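PDB 5D2G: 4-oxalocrotonate decarboxylase NahK from Pseudomonas putida, which catalyses the decarboxylation of (3E)-2-oxohex-3-enedioate to 2-oxopent-4-enoate and carbon dioxide in the breakdown of aromatic hydrocarbons, and binds a divalent metal ion. Local coordinates for residues A[127-132]-A[270-275]; A[160-165]-A[186-191]. The protein carries 1 engineered substitution. All coordinates share one frame; numbering follows the deposited sequence.

Interaction 1: residues A[127-132]-A[270-275]. With MG (magnesium ion), chain B.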
loop_
_atom_site.group_PDB
_atom_site.type_symbol
_atom_site.label_atom_id
_atom_site.label_comp_id
_atom_site.label_asym_id
_atom_site.label_seq_id
_atom_site.Cartn_x
_atom_site.Cartn_y
_atom_site.Cartn_z
ATOM N N ILE A 127 -1.634 -11.179 -0.946
ATOM C CA ILE A 127 -2.435 -10.243 -1.720
ATOM C C ILE A 127 -3.553 -9.712 -0.838
ATOM O O ILE A 127 -3.953 -10.357 0.134
ATOM C CB ILE A 127 -3.016 -10.900 -2.991
ATOM C CG1 ILE A 127 -3.832 -12.140 -2.640
ATOM C CG2 ILE A 127 -1.889 -11.299 -3.949
ATOM C CD1 ILE A 127 -4.821 -12.512 -3.728
ATOM N N GLU A 128 -4.043 -8.527 -1.170
ATOM C CA GLU A 128 -5.166 -7.957 -0.462
ATOM C C GLU A 128 -5.965 -7.173 -1.501
ATOM O O GLU A 128 -5.377 -6.533 -2.386
ATOM C CB GLU A 128 -4.676 -7.054 0.683
ATOM C CG GLU A 128 -3.691 -5.993 0.266
ATOM C CD GLU A 128 -3.115 -5.186 1.442
ATOM O OE1 GLU A 128 -3.513 -5.397 2.616
ATOM O OE2 GLU A 128 -2.250 -4.330 1.171
ATOM N N ALA A 129 -7.292 -7.260 -1.426
ATOM C CA ALA A 129 -8.159 -6.545 -2.363
ATOM C C ALA A 129 -8.332 -5.105 -1.906
ATOM O O ALA A 129 -8.579 -4.847 -0.724
ATOM C CB ALA A 129 -9.487 -7.207 -2.446
ATOM N N GLU A 130 -8.208 -4.167 -2.841
ATOM C CA GLU A 130 -8.330 -2.757 -2.510
ATOM C C GLU A 130 -9.096 -1.997 -3.575
ATOM O O GLU A 130 -9.358 -2.505 -4.679
ATOM C CB GLU A 130 -6.948 -2.110 -2.329
ATOM C CG GLU A 130 -5.963 -2.950 -1.500
ATOM C CD GLU A 130 -4.786 -2.161 -0.972
ATOM O OE1 GLU A 130 -3.820 -2.817 -0.524
ATOM O OE2 GLU A 130 -4.826 -0.907 -0.975
ATOM N N ILE A 131 -9.447 -0.768 -3.236
ATOM C CA ILE A 131 -9.967 0.154 -4.224
ATOM C C ILE A 131 -8.964 1.310 -4.303
ATOM O O ILE A 131 -8.521 1.842 -3.279
ATOM C CB ILE A 131 -11.431 0.589 -3.887
ATOM C CG1 ILE A 131 -12.067 1.313 -5.070
ATOM C CG2 ILE A 131 -11.493 1.427 -2.624
ATOM C CD1 ILE A 131 -12.405 0.374 -6.211
ATOM N N SER A 132 -8.533 1.636 -5.515
ATOM C CA SER A 132 -7.629 2.752 -5.703
ATOM C C SER A 132 -8.432 3.879 -6.297
ATOM O O SER A 132 -9.499 3.659 -6.891
ATOM C CB SER A 132 -6.489 2.390 -6.653
ATOM O OG SER A 132 -5.757 1.270 -6.171
ATOM N N VAL A 270 -10.349 -11.528 -7.905
ATOM C CA VAL A 270 -11.053 -10.753 -6.905
ATOM C C VAL A 270 -12.214 -10.034 -7.562
ATOM O O VAL A 270 -12.019 -9.240 -8.481
ATOM C CB VAL A 270 -10.123 -9.754 -6.226
ATOM C CG1 VAL A 270 -10.914 -8.894 -5.247
ATOM C CG2 VAL A 270 -9.013 -10.501 -5.503
ATOM N N ARG A 271 -13.423 -10.324 -7.093
ATOM C CA ARG A 271 -14.616 -9.794 -7.734
ATOM C C ARG A 271 -15.080 -8.558 -7.002
ATOM O O ARG A 271 -15.251 -8.578 -5.781
ATOM C CB ARG A 271 -15.716 -10.848 -7.757
ATOM C CG ARG A 271 -15.214 -12.182 -8.295
ATOM C CD ARG A 271 -16.336 -13.197 -8.442
ATOM N NE ARG A 271 -15.785 -14.492 -8.822
ATOM C CZ ARG A 271 -15.379 -14.811 -10.055
ATOM N NH1 ARG A 271 -15.465 -13.934 -11.053
ATOM N NH2 ARG A 271 -14.884 -16.018 -10.292
ATOM N N TYR A 272 -15.276 -7.479 -7.752
ATOM C CA TYR A 272 -15.717 -6.223 -7.167
ATOM C C TYR A 272 -17.159 -5.975 -7.570
ATOM O O TYR A 272 -17.505 -6.052 -8.754
ATOM C CB TYR A 272 -14.819 -5.083 -7.646
ATOM C CG TYR A 272 -13.431 -5.101 -7.040
ATOM C CD1 TYR A 272 -12.473 -6.012 -7.464
ATOM C CD2 TYR A 272 -13.082 -4.197 -6.046
ATOM C CE1 TYR A 272 -11.199 -6.022 -6.906
ATOM C CE2 TYR A 272 -11.827 -4.198 -5.490
ATOM C CZ TYR A 272 -10.888 -5.110 -5.920
ATOM O OH TYR A 272 -9.628 -5.101 -5.358
ATOM N N GLN A 273 -18.006 -5.704 -6.587
ATOM C CA GLN A 273 -19.424 -5.520 -6.855
ATOM C C GLN A 273 -19.653 -4.423 -7.890
ATOM O O GLN A 273 -19.298 -3.267 -7.669
ATOM C CB GLN A 273 -20.140 -5.206 -5.544
ATOM C CG GLN A 273 -21.621 -4.965 -5.646
ATOM C CD GLN A 273 -22.188 -4.527 -4.312
ATOM O OE1 GLN A 273 -21.444 -4.343 -3.339
ATOM N NE2 GLN A 273 -23.504 -4.353 -4.254
ATOM N N GLY A 274 -20.219 -4.798 -9.032
ATOM C CA GLY A 274 -20.520 -3.845 -10.087
ATOM C C GLY A 274 -19.292 -3.338 -10.832
ATOM O O GLY A 274 -19.416 -2.539 -11.770
ATOM N N LEU A 275 -18.109 -3.805 -10.427
ATOM C CA LEU A 275 -16.853 -3.313 -10.995
ATOM C C LEU A 275 -16.008 -4.389 -11.675
ATOM O O LEU A 275 -14.804 -4.194 -11.883
ATOM C CB LEU A 275 -16.020 -2.615 -9.920
ATOM C CG LEU A 275 -16.531 -1.258 -9.425
ATOM C CD1 LEU A 275 -15.556 -0.642 -8.413
ATOM C CD2 LEU A 275 -16.736 -0.320 -10.596
HETATM MG MG MG B . -2.297 -2.466 0.576
HETATM O O HOH W 1 -2.461 -0.475 0.219
HETATM O O HOH W 2 -1.190 -2.043 2.084
HETATM O O HOH W 3 -3.472 -2.289 2.349
#

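Interaction 2: residues A[160-165]-A[186-191]. With MG (magnesium ion), chain B.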
loop_
_atom_site.group_PDB
_atom_site.type_symbol
_atom_site.label_atom_id
_atom_site.label_comp_id
_atom_site.label_asym_id
_atom_site.label_seq_id
_atom_site.Cartn_x
_atom_site.Cartn_y
_atom_site.Cartn_z
ATOM N N VAL A 160 -5.653 -5.033 -6.688
ATOM C CA VAL A 160 -5.160 -5.976 -5.701
ATOM C C VAL A 160 -3.708 -5.626 -5.443
ATOM O O VAL A 160 -2.942 -5.472 -6.396
ATOM C CB VAL A 160 -5.255 -7.415 -6.238
ATOM C CG1 VAL A 160 -4.488 -8.378 -5.342
ATOM C CG2 VAL A 160 -6.718 -7.820 -6.388
ATOM N N GLU A 161 -3.324 -5.471 -4.173
ATOM C CA GLU A 161 -1.914 -5.261 -3.879
ATOM C C GLU A 161 -1.261 -6.593 -3.589
ATOM O O GLU A 161 -1.857 -7.459 -2.953
ATOM C CB GLU A 161 -1.690 -4.344 -2.674
ATOM C CG GLU A 161 -0.248 -3.826 -2.646
ATOM C CD GLU A 161 0.041 -2.838 -1.534
ATOM O OE1 GLU A 161 -0.795 -2.674 -0.617
ATOM O OE2 GLU A 161 1.128 -2.224 -1.593
ATOM N N VAL A 162 -0.033 -6.762 -4.059
ATOM C CA VAL A 162 0.773 -7.860 -3.568
ATOM C C VAL A 162 1.717 -7.201 -2.591
ATOM O O VAL A 162 2.502 -6.316 -2.981
ATOM C CB VAL A 162 1.598 -8.518 -4.666
ATOM C CG1 VAL A 162 2.361 -9.697 -4.076
ATOM C CG2 VAL A 162 0.690 -8.979 -5.814
ATOM N N ILE A 163 1.625 -7.584 -1.323
ATOM C CA ILE A 163 2.535 -7.014 -0.336
ATOM C C ILE A 163 3.541 -8.086 0.023
ATOM O O ILE A 163 3.255 -9.273 -0.080
ATOM C CB ILE A 163 1.818 -6.509 0.929
ATOM C CG1 ILE A 163 1.004 -7.627 1.579
ATOM C CG2 ILE A 163 0.920 -5.312 0.611
ATOM C CD1 ILE A 163 0.296 -7.172 2.875
ATOM N N ASP A 164 4.733 -7.661 0.425
ATOM C CA ASP A 164 5.783 -8.616 0.700
ATOM C C ASP A 164 6.725 -7.929 1.649
ATOM O O ASP A 164 7.609 -7.191 1.228
ATOM C CB ASP A 164 6.478 -8.977 -0.616
ATOM C CG ASP A 164 7.452 -10.113 -0.480
ATOM O OD1 ASP A 164 7.314 -10.935 0.452
ATOM O OD2 ASP A 164 8.365 -10.176 -1.338
ATOM N N SER A 165 6.513 -8.139 2.944
ATOM C CA SER A 165 7.431 -7.585 3.916
ATOM C C SER A 165 8.793 -8.180 3.658
ATOM O O SER A 165 8.922 -9.394 3.470
ATOM C CB SER A 165 7.009 -7.942 5.334
ATOM O OG SER A 165 7.918 -7.340 6.242
ATOM N N ARG A 186 4.014 -5.282 -5.456
ATOM C CA ARG A 186 3.314 -5.289 -6.733
ATOM C C ARG A 186 1.919 -4.764 -6.509
ATOM O O ARG A 186 1.409 -4.800 -5.388
ATOM C CB ARG A 186 3.215 -6.693 -7.347
ATOM C CG ARG A 186 4.544 -7.384 -7.634
ATOM C CD ARG A 186 5.273 -6.793 -8.833
ATOM N NE ARG A 186 6.472 -7.585 -9.113
ATOM C CZ ARG A 186 7.659 -7.357 -8.553
ATOM N NH1 ARG A 186 7.813 -6.352 -7.698
ATOM N NH2 ARG A 186 8.694 -8.142 -8.841
ATOM N N PHE A 187 1.309 -4.256 -7.575
ATOM C CA PHE A 187 -0.112 -3.964 -7.536
ATOM C C PHE A 187 -0.708 -4.290 -8.894
ATOM O O PHE A 187 -0.069 -4.104 -9.935
ATOM C CB PHE A 187 -0.394 -2.517 -7.098
ATOM C CG PHE A 187 0.055 -1.472 -8.087
ATOM C CD1 PHE A 187 1.361 -0.994 -8.073
ATOM C CD2 PHE A 187 -0.837 -0.959 -9.025
ATOM C CE1 PHE A 187 1.777 -0.030 -8.982
ATOM C CE2 PHE A 187 -0.435 0.010 -9.940
ATOM C CZ PHE A 187 0.879 0.479 -9.917
ATOM N N ILE A 188 -1.924 -4.819 -8.861
ATOM C CA ILE A 188 -2.629 -5.234 -10.059
ATOM C C ILE A 188 -3.933 -4.442 -10.169
ATOM O O ILE A 188 -4.889 -4.714 -9.444
ATOM C CB ILE A 188 -2.997 -6.724 -9.979
ATOM C CG1 ILE A 188 -1.786 -7.550 -9.510
ATOM C CG2 ILE A 188 -3.524 -7.217 -11.312
ATOM C CD1 ILE A 188 -2.135 -8.703 -8.574
ATOM N N THR A 189 -3.979 -3.464 -11.065
ATOM C CA THR A 189 -5.228 -2.758 -11.312
ATOM C C THR A 189 -6.051 -3.604 -12.272
ATOM O O THR A 189 -5.505 -4.375 -13.069
ATOM C CB THR A 189 -4.995 -1.399 -11.942
ATOM O OG1 THR A 189 -4.365 -1.580 -13.216
ATOM C CG2 THR A 189 -4.120 -0.536 -11.051
ATOM N N GLY A 190 -7.368 -3.488 -12.208
ATOM C CA GLY A 190 -8.184 -4.303 -13.076
ATOM C C GLY A 190 -9.645 -4.014 -12.886
ATOM O O GLY A 190 -10.006 -3.003 -12.274
ATOM N N GLY A 191 -10.486 -4.912 -13.395
ATOM C CA GLY A 191 -11.921 -4.717 -13.339
ATOM C C GLY A 191 -12.263 -3.476 -14.128
ATOM O O GLY A 191 -11.593 -3.172 -15.121
HETATM MG MG MG B . -2.297 -2.466 0.576
HETATM O O HOH W 4 2.719 -2.871 -3.636
HETATM O O HOH W 1 -2.461 -0.475 0.219
HETATM O O HOH W 2 -1.190 -2.043 2.084
HETATM O O HOH W 3 -3.472 -2.289 2.349
#

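Interaction 1: residues A[127-132]-A[270-275]
The phenol oxygen of Tyr-272 donates to the backbone carbonyl of Glu-130, OH to O 2.7 Å. That carbonyl oxygen lies at the ring edge, close to the ring plane, and the C=O...O angle is 130°. Tyr-272 CG stands opposite its own carbonyl carbon, beside the backbone N (chi1 -72°), which turns the ring toward strand 127-132. A phenylalanine in place of Tyr-272 would lack the hydroxyl and would probably leave the Glu-130 carbonyl without this buried donor. Beside the bond, Ala-129 CB meets Val-270 CG1 at 3.6 Å and approaches the Tyr-272 ring obliquely. Further along, the side chains of Ile-131 and Leu-275 cross at about a right angle, CD1 to CD1 4.0 Å. The contact joins two sheets of the FAA-hydrolase-type domain: the axes of segments 127-132 and 270-272 come within 8.7 Å, their N-to-C directions 24° apart, and Val-206 of the second sheet packs on Ala-129, Val-270 and Tyr-272. On the other side of strand 127-132, extended side chains bind the magnesium ion, Glu-128 through OE2 at 2.0 Å and Glu-130 through OE1 at 1.9 Å. Glu-130 OE2 accepts from metal-bound water 1 and from Gly-254 N, which fixes the carboxylate's turn.

Interaction 2: residues A[160-165]-A[186-191]
Backbone hydrogen bonds join Val-160 to Ile-188 and Val-162 to Arg-186, two bonds to each pair. The shortest runs from Ile-188 N to Val-160 O, 2.7 Å, with its donor nearly in line with the C=O bond. By contrast, Val-162 N reaches Arg-186 O at 2.8 Å from above the carbonyl plane, 48° out of it. Between these hydrogen-bonded pairs, Glu-161 and Phe-187 form a non-hydrogen-bonded pair, and Phe-187 CA makes a CA-H...O contact with Val-160 O. This is regular antiparallel pairing of strands 153-163 and 184-189 within the mixed sheet of the FAA-hydrolase-type domain, and its two faces do different work.

Apolar contacts fill the face bearing Val-160, Val-162, Arg-186 and Ile-188. The CD1 methyl of Ile-188 touches both valines, Val-160 through CG1 and Val-162 through CG2, each at 4.0 Å. Arg-186 adds only its CB, 3.6 Å from Val-162 CB, before its chain bends at chi2 (-73°) and leads away. Val-278 and Ala-280 of strand 276-282 pack against Ile-188.

Metal and water bonds belong to the opposite face. Glu-161 extends with CG trans to its own N (chi1 -163°), which carries OE1 to the magnesium ion at 1.9 Å; Glu-128 and Glu-130 complete the protein ligands. OE2 forms a salt bridge with Lys-83, a residue that binds 2-oxoglutarate, and also accepts from water 4 at 2.7 Å. The same water donates to Arg-186 O, tying the metal-binding carboxylate to the neighbouring strand.

Both contacts are buried, but interaction 2 lies nearer the centre of the chain. It joins neighbouring strands of one sheet largely through backbone hydrogen bonds, whereas interaction 1 packs that sheet against another through side chains and a tyrosine hydroxyl. Segments 127-132 and 160-165 lie on adjacent strands and touch directly: Glu-128 O and Glu-161 N are 2.9 Å apart, a probable hydrogen bond. Both contacts meet at one magnesium ion and share its three waters. The metal probably offsets the repulsion between Glu-130 OE1 and Glu-161 OE1, 3.0 Å apart, while the sides of 127-132 and 160-163 turned from the ion are mainly apolar, apart from the Tyr-272 hydroxyl bond.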